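Side-chain contacts in NAD-dependent aldehyde dehydrogenase (PDB 3U4J), which probably oxidises aldehydes with NAD or NADP as electron acceptor, as other members of the aldehyde dehydrogenase family do, and binds a calcium ion: residues 61-66 and 229-234; 77-82 and 89-94; 96-101 and 122-127; 441-446 and 454-459. All blocks are in the same frame, centred on the assembly; numbering follows the deposited sequence.

Contact 1: 61-66 and 229-234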
loop_
_atom_site.group_PDB
_atom_site.type_symbol
_atom_site.label_atom_id
_atom_site.label_comp_id
_atom_site.label_asym_id
_atom_site.label_seq_id
_atom_site.Cartn_x
_atom_site.Cartn_y
_atom_site.Cartn_z
ATOM N N ASP A 61 36.192 2.488 -23.628
ATOM C CA ASP A 61 35.597 3.643 -24.297
ATOM C C ASP A 61 34.268 3.341 -24.999
ATOM O O ASP A 61 33.395 4.203 -25.048
ATOM C CB ASP A 61 36.580 4.250 -25.303
ATOM C CG ASP A 61 37.713 5.023 -24.612
ATOM O OD1 ASP A 61 37.423 5.790 -23.668
ATOM O OD2 ASP A 61 38.886 4.867 -25.016
ATOM N N ASP A 62 34.137 2.155 -25.584
ATOM C CA ASP A 62 32.857 1.739 -26.186
ATOM C C ASP A 62 31.748 1.766 -25.111
ATOM O O ASP A 62 30.655 2.265 -25.365
ATOM C CB ASP A 62 32.951 0.318 -26.796
ATOM C CG ASP A 62 33.908 0.237 -28.017
ATOM O OD1 ASP A 62 34.584 -0.820 -28.175
ATOM O OD2 ASP A 62 33.987 1.191 -28.825
ATOM N N VAL A 63 32.064 1.271 -23.911
ATOM C CA VAL A 63 31.099 1.212 -22.811
ATOM C C VAL A 63 30.723 2.596 -22.312
ATOM O O VAL A 63 29.548 2.862 -22.073
ATOM C CB VAL A 63 31.552 0.259 -21.666
ATOM C CG1 VAL A 63 30.508 0.245 -20.525
ATOM C CG2 VAL A 63 31.729 -1.145 -22.204
ATOM N N ARG A 64 31.701 3.503 -22.211
ATOM C CA ARG A 64 31.408 4.876 -21.796
ATOM C C ARG A 64 30.496 5.593 -22.778
ATOM O O ARG A 64 29.646 6.380 -22.356
ATOM C CB ARG A 64 32.698 5.684 -21.562
ATOM C CG ARG A 64 33.497 5.239 -20.318
ATOM C CD ARG A 64 34.788 6.096 -20.126
ATOM N NE ARG A 64 35.814 5.294 -19.463
ATOM C CZ ARG A 64 36.936 4.882 -20.035
ATOM N NH1 ARG A 64 37.232 5.222 -21.279
ATOM N NH2 ARG A 64 37.783 4.144 -19.343
ATOM N N LYS A 65 30.660 5.319 -24.075
ATOM C CA LYS A 65 29.721 5.817 -25.096
ATOM C C LYS A 65 28.262 5.392 -24.840
ATOM O O LYS A 65 27.343 6.179 -25.038
ATOM C CB LYS A 65 30.107 5.331 -26.493
ATOM C CG LYS A 65 31.147 6.236 -27.203
ATOM C CD LYS A 65 31.469 5.754 -28.629
ATOM C CE LYS A 65 32.780 6.402 -29.159
ATOM N NZ LYS A 65 33.255 5.704 -30.402
ATOM N N ALA A 66 28.058 4.130 -24.488
ATOM C CA ALA A 66 26.721 3.631 -24.133
ATOM C C ALA A 66 26.158 4.345 -22.899
ATOM O O ALA A 66 24.993 4.766 -22.889
ATOM C CB ALA A 66 26.791 2.142 -23.887
ATOM N N ASP A 229 35.496 -7.661 -17.740
ATOM C CA ASP A 229 36.063 -6.317 -17.741
ATOM C C ASP A 229 36.557 -6.043 -19.162
ATOM O O ASP A 229 36.850 -6.984 -19.907
ATOM C CB ASP A 229 37.209 -6.194 -16.720
ATOM C CG ASP A 229 36.711 -6.181 -15.273
ATOM O OD1 ASP A 229 35.595 -5.675 -14.999
ATOM O OD2 ASP A 229 37.430 -6.688 -14.395
ATOM N N PRO A 230 36.642 -4.767 -19.559
ATOM C CA PRO A 230 36.358 -3.492 -18.882
ATOM C C PRO A 230 34.892 -3.166 -18.529
ATOM O O PRO A 230 34.670 -2.318 -17.670
ATOM C CB PRO A 230 36.827 -2.459 -19.915
ATOM C CG PRO A 230 36.766 -3.191 -21.225
ATOM C CD PRO A 230 37.287 -4.536 -20.862
ATOM N N ALA A 231 33.908 -3.784 -19.190
ATOM C CA ALA A 231 32.498 -3.374 -18.985
ATOM C C ALA A 231 32.107 -3.232 -17.501
ATOM O O ALA A 231 31.584 -2.197 -17.078
ATOM C CB ALA A 231 31.552 -4.320 -19.693
ATOM N N GLY A 232 32.389 -4.273 -16.720
ATOM C CA GLY A 232 32.018 -4.320 -15.316
ATOM C C GLY A 232 32.620 -3.199 -14.486
ATOM O O GLY A 232 31.900 -2.499 -13.783
ATOM N N GLN A 233 33.931 -3.020 -14.583
ATOM C CA GLN A 233 34.612 -1.886 -13.930
ATOM C C GLN A 233 34.069 -0.532 -14.377
ATOM O O GLN A 233 33.836 0.339 -13.546
ATOM C CB GLN A 233 36.132 -1.928 -14.145
ATOM C CG GLN A 233 36.820 -3.041 -13.381
ATOM C CD GLN A 233 38.303 -2.801 -13.124
ATOM O OE1 GLN A 233 39.058 -2.358 -14.014
ATOM N NE2 GLN A 233 38.740 -3.119 -11.902
ATOM N N VAL A 234 33.861 -0.348 -15.678
ATOM C CA VAL A 234 33.341 0.933 -16.157
ATOM C C VAL A 234 31.962 1.225 -15.563
ATOM O O VAL A 234 31.753 2.303 -15.020
ATOM C CB VAL A 234 33.305 1.038 -17.689
ATOM C CG1 VAL A 234 32.492 2.294 -18.137
ATOM C CG2 VAL A 234 34.732 1.082 -18.239
#
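Val-63 and Ala-231 mark the closest backbone approach, their CA atoms 6.1 Å apart where the start of helix 60-75 passes the early part of helix 231-237. The contact rests on three apolar side chains and the CG methylene of Arg-64. Val-63 divides its two methyls between two partners. With CG1 anti to its own backbone N (chi1 179°), that methyl lies 3.7 Å from CG1 of Val-234, while the other branch, CG2, reaches back to Ala-231, 4.0 Å from CA and 4.1 Å from CB. The two valines run past one another in opposite directions rather than meeting end on. Arg-64 crosses Val-234 at about a right angle, its CG 3.8 Å from CG1 of Val-234, and its guanidinium makes a salt bridge through NH1 with OD1 of Asp-61, one turn back. Cut back to alanine, Val-63 would probably open a gap beside Val-234 CG1 and take away the methyl that touches Ala-231. Pro-230, reached through a cis peptide, leads into helix 231-237, and Asp-229 OD1 accepts a hydrogen bond from the backbone N-H of Gln-233. Ala-231 fits the last position of a GxGxxA-like sequence, in keeping with a Rossmann-type coenzyme domain. Between these two segments only carbon meets carbon, so their fit depends on shape rather than on polar bonds.

Contact 2: 77-82 and 89-94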
loop_
_atom_site.group_PDB
_atom_site.type_symbol
_atom_site.label_atom_id
_atom_site.label_comp_id
_atom_site.label_asym_id
_atom_site.label_seq_id
_atom_site.Cartn_x
_atom_site.Cartn_y
_atom_site.Cartn_z
ATOM N N GLY A 77 16.284 13.507 -22.977
ATOM C CA GLY A 77 15.353 12.827 -23.886
ATOM C C GLY A 77 13.964 12.749 -23.275
ATOM O O GLY A 77 13.771 13.128 -22.126
ATOM N N PRO A 78 12.977 12.269 -24.045
ATOM C CA PRO A 78 11.591 12.298 -23.586
ATOM C C PRO A 78 11.173 11.173 -22.596
ATOM O O PRO A 78 10.185 11.334 -21.884
ATOM C CB PRO A 78 10.812 12.188 -24.903
ATOM C CG PRO A 78 11.717 11.383 -25.776
ATOM C CD PRO A 78 13.050 12.024 -25.492
ATOM N N TRP A 79 11.919 10.066 -22.531
ATOM C CA TRP A 79 11.466 8.868 -21.782
ATOM C C TRP A 79 11.029 9.138 -20.340
ATOM O O TRP A 79 9.891 8.812 -19.980
ATOM C CB TRP A 79 12.501 7.733 -21.870
ATOM C CG TRP A 79 12.117 6.428 -21.214
ATOM C CD1 TRP A 79 12.577 5.943 -20.035
ATOM C CD2 TRP A 79 11.220 5.443 -21.736
ATOM N NE1 TRP A 79 12.021 4.701 -19.781
ATOM C CE2 TRP A 79 11.184 4.378 -20.820
ATOM C CE3 TRP A 79 10.438 5.354 -22.905
ATOM C CZ2 TRP A 79 10.381 3.232 -21.029
ATOM C CZ3 TRP A 79 9.660 4.220 -23.117
ATOM C CH2 TRP A 79 9.631 3.180 -22.176
ATOM N N PRO A 80 11.904 9.749 -19.505
ATOM C CA PRO A 80 11.441 9.906 -18.142
ATOM C C PRO A 80 10.351 10.942 -17.998
ATOM O O PRO A 80 9.662 10.914 -16.997
ATOM C CB PRO A 80 12.709 10.335 -17.374
ATOM C CG PRO A 80 13.536 10.973 -18.371
ATOM C CD PRO A 80 13.296 10.219 -19.653
ATOM N N ARG A 81 10.191 11.828 -18.990
ATOM C CA ARG A 81 9.156 12.873 -18.970
ATOM C C ARG A 81 7.801 12.392 -19.551
ATOM O O ARG A 81 6.778 13.071 -19.411
ATOM C CB ARG A 81 9.652 14.154 -19.696
ATOM C CG ARG A 81 10.448 15.084 -18.736
ATOM C CD ARG A 81 11.402 16.050 -19.455
ATOM N NE ARG A 81 12.576 15.321 -19.950
ATOM C CZ ARG A 81 13.570 14.868 -19.177
ATOM N NH1 ARG A 81 13.547 15.092 -17.861
ATOM N NH2 ARG A 81 14.585 14.188 -19.711
HETATM N N MSE A 82 7.800 11.220 -20.177
HETATM C CA MSE A 82 6.565 10.586 -20.641
HETATM C C MSE A 82 5.640 10.153 -19.492
HETATM O O MSE A 82 6.088 9.960 -18.378
HETATM C CB MSE A 82 6.918 9.351 -21.455
HETATM C CG MSE A 82 7.253 9.644 -22.887
HETATM SE SE MSE A 82 7.763 7.944 -23.721
HETATM C CE MSE A 82 8.104 8.603 -25.538
ATOM N N ARG A 89 2.624 1.490 -22.934
ATOM C CA ARG A 89 2.266 1.130 -24.314
ATOM C C ARG A 89 3.483 0.643 -25.112
ATOM O O ARG A 89 3.390 -0.338 -25.841
ATOM C CB ARG A 89 1.579 2.293 -25.036
ATOM C CG ARG A 89 0.190 2.616 -24.434
ATOM C CD ARG A 89 -0.548 3.834 -25.056
ATOM N NE ARG A 89 -1.655 4.211 -24.156
ATOM C CZ ARG A 89 -1.821 5.394 -23.561
ATOM N NH1 ARG A 89 -0.981 6.409 -23.787
ATOM N NH2 ARG A 89 -2.863 5.568 -22.734
ATOM N N LEU A 90 4.618 1.323 -24.969
ATOM C CA LEU A 90 5.819 0.916 -25.679
ATOM C C LEU A 90 6.336 -0.431 -25.174
ATOM O O LEU A 90 6.777 -1.263 -25.961
ATOM C CB LEU A 90 6.879 2.018 -25.571
ATOM C CG LEU A 90 6.419 3.289 -26.337
ATOM C CD1 LEU A 90 7.212 4.548 -25.940
ATOM C CD2 LEU A 90 6.463 3.037 -27.868
HETATM N N MSE A 91 6.289 -0.634 -23.868
HETATM C CA MSE A 91 6.705 -1.913 -23.268
HETATM C C MSE A 91 5.780 -3.060 -23.652
HETATM O O MSE A 91 6.238 -4.197 -23.798
HETATM C CB MSE A 91 6.751 -1.784 -21.737
HETATM C CG MSE A 91 7.786 -0.771 -21.276
HETATM SE SE MSE A 91 7.580 -0.270 -19.412
HETATM C CE MSE A 91 7.950 -2.018 -18.580
ATOM N N PHE A 92 4.480 -2.794 -23.798
ATOM C CA PHE A 92 3.560 -3.870 -24.282
ATOM C C PHE A 92 3.909 -4.279 -25.715
ATOM O O PHE A 92 3.815 -5.473 -26.090
ATOM C CB PHE A 92 2.088 -3.434 -24.207
ATOM C CG PHE A 92 1.470 -3.628 -22.849
ATOM C CD1 PHE A 92 1.375 -4.914 -22.279
ATOM C CD2 PHE A 92 0.986 -2.543 -22.135
ATOM C CE1 PHE A 92 0.802 -5.096 -21.010
ATOM C CE2 PHE A 92 0.430 -2.709 -20.860
ATOM C CZ PHE A 92 0.324 -3.981 -20.300
ATOM N N LYS A 93 4.311 -3.291 -26.524
ATOM C CA LYS A 93 4.754 -3.575 -27.895
ATOM C C LYS A 93 5.966 -4.491 -27.915
ATOM O O LYS A 93 6.050 -5.372 -28.762
ATOM C CB LYS A 93 5.035 -2.292 -28.695
ATOM C CG LYS A 93 3.772 -1.501 -29.055
ATOM C CD LYS A 93 4.148 -0.214 -29.753
ATOM C CE LYS A 93 2.953 0.653 -29.963
ATOM N NZ LYS A 93 3.146 1.480 -31.189
ATOM N N VAL A 94 6.911 -4.274 -26.996
ATOM C CA VAL A 94 8.038 -5.208 -26.827
ATOM C C VAL A 94 7.545 -6.614 -26.447
ATOM O O VAL A 94 7.985 -7.604 -27.026
ATOM C CB VAL A 94 9.045 -4.724 -25.759
ATOM C CG1 VAL A 94 10.208 -5.723 -25.591
ATOM C CG2 VAL A 94 9.572 -3.320 -26.101
#
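Trp-79 turns the edge of its indole to Leu-90: CZ3 sits 3.8 Å from CD1 of Leu-90, and the methyl lies in the plane of the ring instead of over a face. The same rim continues to Met-91, whose CG is 4.5 Å from CH2 of Trp-79. CG of Trp-79 is anti to the backbone N and beside the carbonyl carbon (chi1 -176°), and the six-membered end of the indole reaches the helix although the CA atoms of Trp-79 and Leu-90 are 10.5 Å apart. Met-82, like Met-91 modelled as selenomethionine, comes in at about a right angle to Leu-90 and sets SE 4.1 Å from the same CD1, which thus fills the angle between selenium and indole edge. In this aldehyde dehydrogenase fold the turn after helix 60-75 packs back on helix 84-100, with helices 117-138 and 174-187 alongside. The buried indole N-H is taken up by Ile-186 O of helix 174-187, and Pro-217 touches both Trp-79 and Met-82. Within the turn, Arg-81 curls back so that NH2 donates to Gly-77 O at 2.8 Å, in the carbonyl plane with an N-H...O angle of 145°; Phe-74 O is a second acceptor for that NH2. Farther along, Phe-92 meets Phe-92 of the second subunit, and Arg-89 forms a salt bridge with Asp-129 of that subunit.

Contact 3: 96-101 and 122-127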
loop_
_atom_site.group_PDB
_atom_site.type_symbol
_atom_site.label_atom_id
_atom_site.label_comp_id
_atom_site.label_asym_id
_atom_site.label_seq_id
_atom_site.Cartn_x
_atom_site.Cartn_y
_atom_site.Cartn_z
ATOM N N ASP A 96 4.694 -7.972 -27.043
ATOM C CA ASP A 96 4.129 -8.514 -28.311
ATOM C C ASP A 96 5.184 -8.994 -29.291
ATOM O O ASP A 96 5.001 -10.018 -29.918
ATOM C CB ASP A 96 3.259 -7.489 -29.048
ATOM C CG ASP A 96 1.940 -7.257 -28.356
ATOM O OD1 ASP A 96 1.533 -8.110 -27.538
ATOM O OD2 ASP A 96 1.321 -6.209 -28.614
ATOM N N LEU A 97 6.254 -8.221 -29.470
ATOM C CA LEU A 97 7.347 -8.647 -30.358
ATOM C C LEU A 97 8.058 -9.907 -29.898
ATOM O O LEU A 97 8.449 -10.731 -30.725
ATOM C CB LEU A 97 8.385 -7.524 -30.523
ATOM C CG LEU A 97 7.928 -6.492 -31.534
ATOM C CD1 LEU A 97 8.728 -5.196 -31.298
ATOM C CD2 LEU A 97 8.063 -7.007 -32.960
ATOM N N ILE A 98 8.274 -10.024 -28.587
ATOM C CA ILE A 98 8.876 -11.239 -28.008
ATOM C C ILE A 98 8.087 -12.499 -28.424
ATOM O O ILE A 98 8.666 -13.486 -28.900
ATOM C CB ILE A 98 9.008 -11.129 -26.486
ATOM C CG1 ILE A 98 10.014 -9.999 -26.140
ATOM C CG2 ILE A 98 9.484 -12.497 -25.893
ATOM C CD1 ILE A 98 10.052 -9.663 -24.656
ATOM N N LEU A 99 6.763 -12.443 -28.293
ATOM C CA LEU A 99 5.914 -13.509 -28.788
ATOM C C LEU A 99 5.996 -13.715 -30.283
ATOM O O LEU A 99 6.092 -14.846 -30.740
ATOM C CB LEU A 99 4.459 -13.320 -28.340
ATOM C CG LEU A 99 4.179 -13.526 -26.853
ATOM C CD1 LEU A 99 2.651 -13.443 -26.550
ATOM C CD2 LEU A 99 4.775 -14.871 -26.328
ATOM N N ALA A 100 5.963 -12.628 -31.053
ATOM C CA ALA A 100 6.052 -12.740 -32.511
ATOM C C ALA A 100 7.401 -13.393 -32.918
ATOM O O ALA A 100 7.484 -14.117 -33.918
ATOM C CB ALA A 100 5.885 -11.354 -33.169
ATOM N N ARG A 101 8.453 -13.154 -32.142
ATOM C CA ARG A 101 9.760 -13.730 -32.465
ATOM C C ARG A 101 10.119 -14.907 -31.551
ATOM O O ARG A 101 11.312 -15.204 -31.338
ATOM C CB ARG A 101 10.877 -12.674 -32.413
ATOM C CG ARG A 101 10.568 -11.333 -33.111
ATOM C CD ARG A 101 10.481 -11.452 -34.639
ATOM N NE ARG A 101 10.257 -10.114 -35.197
ATOM C CZ ARG A 101 9.149 -9.716 -35.827
ATOM N NH1 ARG A 101 8.137 -10.560 -36.033
ATOM N NH2 ARG A 101 9.062 -8.463 -36.280
ATOM N N GLY A 122 9.715 -22.156 -23.586
ATOM C CA GLY A 122 8.913 -21.771 -22.397
ATOM C C GLY A 122 9.453 -20.520 -21.707
ATOM O O GLY A 122 8.678 -19.661 -21.250
ATOM N N GLU A 123 10.773 -20.409 -21.614
ATOM C CA GLU A 123 11.374 -19.180 -21.071
ATOM C C GLU A 123 11.075 -17.892 -21.849
ATOM O O GLU A 123 10.837 -16.844 -21.242
ATOM C CB GLU A 123 12.875 -19.345 -20.896
ATOM C CG GLU A 123 13.213 -20.234 -19.743
ATOM C CD GLU A 123 14.717 -20.432 -19.572
ATOM O OE1 GLU A 123 15.530 -19.636 -20.134
ATOM O OE2 GLU A 123 15.084 -21.400 -18.866
ATOM N N ILE A 124 11.130 -17.961 -23.174
ATOM C CA ILE A 124 10.825 -16.789 -24.000
ATOM C C ILE A 124 9.385 -16.354 -23.736
ATOM O O ILE A 124 9.120 -15.177 -23.572
ATOM C CB ILE A 124 11.002 -17.074 -25.526
ATOM C CG1 ILE A 124 12.408 -17.616 -25.825
ATOM C CG2 ILE A 124 10.711 -15.813 -26.377
ATOM C CD1 ILE A 124 13.607 -16.738 -25.290
ATOM N N GLY A 125 8.458 -17.317 -23.696
ATOM C CA GLY A 125 7.057 -17.030 -23.339
ATOM C C GLY A 125 6.912 -16.392 -21.971
ATOM O O GLY A 125 6.148 -15.436 -21.781
ATOM N N PHE A 126 7.630 -16.927 -20.997
ATOM C CA PHE A 126 7.675 -16.319 -19.675
ATOM C C PHE A 126 8.222 -14.876 -19.696
ATOM O O PHE A 126 7.705 -13.988 -19.025
ATOM C CB PHE A 126 8.493 -17.190 -18.730
ATOM C CG PHE A 126 8.346 -16.804 -17.288
ATOM C CD1 PHE A 126 7.218 -17.183 -16.563
ATOM C CD2 PHE A 126 9.336 -16.067 -16.648
ATOM C CE1 PHE A 126 7.085 -16.829 -15.203
ATOM C CE2 PHE A 126 9.212 -15.702 -15.317
ATOM C CZ PHE A 126 8.086 -16.078 -14.588
ATOM N N CYS A 127 9.255 -14.642 -20.492
ATOM C CA CYS A 127 9.804 -13.287 -20.618
ATOM C C CYS A 127 8.794 -12.328 -21.213
ATOM O O CYS A 127 8.730 -11.167 -20.795
ATOM C CB CYS A 127 11.054 -13.289 -21.486
ATOM S SG CYS A 127 12.427 -14.045 -20.625
#
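Two nearly antiparallel helices pack side by side here, joining Ile-98 and Leu-99, near the end of helix 84-100, to Ile-124, Gly-125 and Cys-127 of helix 117-138; helix 102-113 lies between them in the chain. The short axes pass 9.1 Å apart with a signed crossing angle of -163°. Ile-98 and Ile-124 form the middle of the contact. In both, CG1 lies beside the backbone N (chi1 -65° and -55°), which leaves CG2 anti to that N, and these two CG2 methyls meet at 3.6 Å, a snug fit between side chains set obliquely to each other. CG2 of Ile-98 also lies 3.6 Å from the backbone O of Ile-124, so it rests against the surface of the opposite helix as well as against a side chain. At the far end of Ile-98, CD1 comes within 4.3 Å of Cys-127 O. Leu-99 takes the more exposed flank, where its CD2 approaches the CA of Gly-125 at 4.3 Å; the CA atoms of Leu-99 and Gly-125 are 6.6 Å apart. Other helices close over the pair: Ile-98 also touches Leu-207 and Leu-210 of helix 202-214, while Ile-124 and Cys-127 both rest on Phe-175 of helix 174-187. The carbonyls of Ile-124 and Cys-127 receive only methyl groups from segment 96-101, so these two segments are held together by van der Waals contact, and their fit depends on how the isoleucine CG2 branches and the leucine CD2 settle against the neighbouring helix.

Contact 4: 441-446 and 454-459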
loop_
_atom_site.group_PDB
_atom_site.type_symbol
_atom_site.label_atom_id
_atom_site.label_comp_id
_atom_site.label_asym_id
_atom_site.label_seq_id
_atom_site.Cartn_x
_atom_site.Cartn_y
_atom_site.Cartn_z
ATOM N N THR A 441 4.060 -27.686 10.242
ATOM C CA THR A 441 5.463 -27.877 9.882
ATOM C C THR A 441 5.835 -27.209 8.558
ATOM O O THR A 441 6.910 -26.660 8.475
ATOM C CB THR A 441 6.009 -29.365 10.006
ATOM O OG1 THR A 441 6.683 -29.798 8.812
ATOM C CG2 THR A 441 5.002 -30.342 10.493
ATOM N N ALA A 442 4.934 -27.201 7.568
ATOM C CA ALA A 442 5.199 -26.462 6.323
ATOM C C ALA A 442 5.408 -24.965 6.553
ATOM O O ALA A 442 6.449 -24.412 6.156
ATOM C CB ALA A 442 4.099 -26.694 5.280
ATOM N N LEU A 443 4.438 -24.315 7.204
ATOM C CA LEU A 443 4.525 -22.865 7.433
ATOM C C LEU A 443 5.564 -22.441 8.477
ATOM O O LEU A 443 6.261 -21.429 8.269
ATOM C CB LEU A 443 3.138 -22.250 7.728
ATOM C CG LEU A 443 2.233 -22.238 6.477
ATOM C CD1 LEU A 443 0.812 -21.870 6.847
ATOM C CD2 LEU A 443 2.770 -21.259 5.406
ATOM N N GLN A 444 5.676 -23.174 9.598
ATOM C CA GLN A 444 6.703 -22.819 10.588
ATOM C C GLN A 444 8.116 -23.062 10.063
ATOM O O GLN A 444 9.019 -22.276 10.339
ATOM C CB GLN A 444 6.500 -23.490 11.947
ATOM C CG GLN A 444 5.225 -23.061 12.671
ATOM C CD GLN A 444 5.279 -21.671 13.336
ATOM O OE1 GLN A 444 4.787 -21.510 14.466
ATOM N NE2 GLN A 444 5.841 -20.663 12.639
ATOM N N THR A 445 8.303 -24.109 9.265
ATOM C CA THR A 445 9.624 -24.356 8.701
ATOM C C THR A 445 9.981 -23.237 7.717
ATOM O O THR A 445 11.067 -22.704 7.784
ATOM C CB THR A 445 9.755 -25.773 8.087
ATOM O OG1 THR A 445 9.422 -26.758 9.090
ATOM C CG2 THR A 445 11.174 -26.038 7.650
ATOM N N ILE A 446 9.050 -22.865 6.836
ATOM C CA ILE A 446 9.323 -21.824 5.851
ATOM C C ILE A 446 9.550 -20.429 6.487
ATOM O O ILE A 446 10.407 -19.668 6.034
ATOM C CB ILE A 446 8.294 -21.886 4.671
ATOM C CG1 ILE A 446 8.992 -21.672 3.321
ATOM C CG2 ILE A 446 7.160 -20.901 4.832
ATOM C CD1 ILE A 446 10.016 -22.746 2.975
ATOM N N CYS A 454 11.106 -18.621 -1.429
ATOM C CA CYS A 454 10.723 -19.850 -0.755
ATOM C C CYS A 454 9.580 -20.506 -1.471
ATOM O O CYS A 454 8.799 -19.822 -2.146
ATOM C CB CYS A 454 10.327 -19.521 0.691
ATOM S SG CYS A 454 11.754 -19.189 1.723
ATOM N N TRP A 455 9.494 -21.834 -1.336
ATOM C CA TRP A 455 8.434 -22.599 -1.955
ATOM C C TRP A 455 7.942 -23.642 -0.942
ATOM O O TRP A 455 8.745 -24.183 -0.167
ATOM C CB TRP A 455 8.928 -23.378 -3.169
ATOM C CG TRP A 455 9.059 -22.640 -4.408
ATOM C CD1 TRP A 455 8.174 -22.628 -5.440
ATOM C CD2 TRP A 455 10.153 -21.805 -4.793
ATOM N NE1 TRP A 455 8.655 -21.836 -6.467
ATOM C CE2 TRP A 455 9.870 -21.320 -6.091
ATOM C CE3 TRP A 455 11.348 -21.415 -4.168
ATOM C CZ2 TRP A 455 10.734 -20.443 -6.776
ATOM C CZ3 TRP A 455 12.216 -20.563 -4.862
ATOM C CH2 TRP A 455 11.897 -20.089 -6.150
ATOM N N ILE A 456 6.638 -23.900 -0.953
ATOM C CA ILE A 456 6.096 -25.053 -0.229
ATOM C C ILE A 456 5.526 -26.025 -1.254
ATOM O O ILE A 456 4.739 -25.612 -2.115
ATOM C CB ILE A 456 5.009 -24.643 0.848
ATOM C CG1 ILE A 456 5.685 -23.961 2.039
ATOM C CG2 ILE A 456 4.237 -25.913 1.356
ATOM C CD1 ILE A 456 4.739 -23.357 3.057
ATOM N N ASN A 457 5.938 -27.298 -1.195
ATOM C CA ASN A 457 5.401 -28.333 -2.104
ATOM C C ASN A 457 5.570 -27.993 -3.586
ATOM O O ASN A 457 4.695 -28.270 -4.435
ATOM C CB ASN A 457 3.928 -28.634 -1.777
ATOM C CG ASN A 457 3.744 -29.209 -0.374
ATOM O OD1 ASN A 457 2.707 -28.986 0.282
ATOM N ND2 ASN A 457 4.740 -29.952 0.095
ATOM N N SER A 458 6.686 -27.346 -3.885
ATOM C CA SER A 458 6.958 -26.886 -5.228
ATOM C C SER A 458 8.416 -26.431 -5.267
ATOM O O SER A 458 9.099 -26.391 -4.239
ATOM C CB SER A 458 5.994 -25.733 -5.607
ATOM O OG SER A 458 5.900 -24.794 -4.554
ATOM N N VAL A 459 8.912 -26.111 -6.454
ATOM C CA VAL A 459 10.297 -25.664 -6.599
ATOM C C VAL A 459 10.415 -24.979 -7.967
ATOM O O VAL A 459 9.619 -25.257 -8.878
ATOM C CB VAL A 459 11.294 -26.851 -6.459
ATOM C CG1 VAL A 459 11.146 -27.828 -7.639
ATOM C CG2 VAL A 459 12.730 -26.367 -6.356
#
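Ala-442 and Ile-456, and one turn on Ile-446 and Cys-454, are the closest backbone pairs, with CA atoms 6.8 and 7.0 Å apart; the helix segment 441-446 runs at 170° to strand 454-456, their axes 9.5 Å apart. Ile-456 pushes its CD1 into the helix: it touches Leu-443 CD2 and the backbone O of Ala-442, both at 3.7 Å, while its CG2 lies 4.0 Å from Ala-442 CB. Ile-446 lies along the helix-facing side of the strand, with CG2 3.9 Å from Ile-456 CD1, CG1 3.7 Å from Cys-454 CB, and CD1 beside the carbonyl O of Trp-455. A glycine in place of Ile-446 would probably leave Cys-454 without its neighbour on this helix segment and open a gap beside Ile-456 CD1, which would keep Leu-443 and Ala-442. Inside the helix, Thr-441 O accepts hydrogen bonds from both OG1 and N of Thr-445. The contact belongs to a beta-alpha-beta crossover: helix 439-448 joins the parallel strands 431-435 and 453-456, and Ile-446 also touches Val-434. Beyond strand 453-456 the sheet runs on into the fourth subunit, whose strand pairs in parallel with Cys-454 to Ile-456.

From the N terminus, contact 1 opens first, on helix 60-75, and closes only at helix 231-237, so it spans a long stretch of mostly helical chain. Contacts 2 and 3 both fall within that span, one after the other. Contact 2 closes a short loop, folding the linker after helix 60-75 onto helix 84-100; contact 3 takes up the far end of the same helix and joins it to helix 117-138. Their centres are 19 Å apart. Contact 4 comes well after all of these, closing a small loop between helix 439-448 and strand 453-456, in the sheet that also holds strand 431-435, about 42 Å from contact 1, centre to centre. None cross.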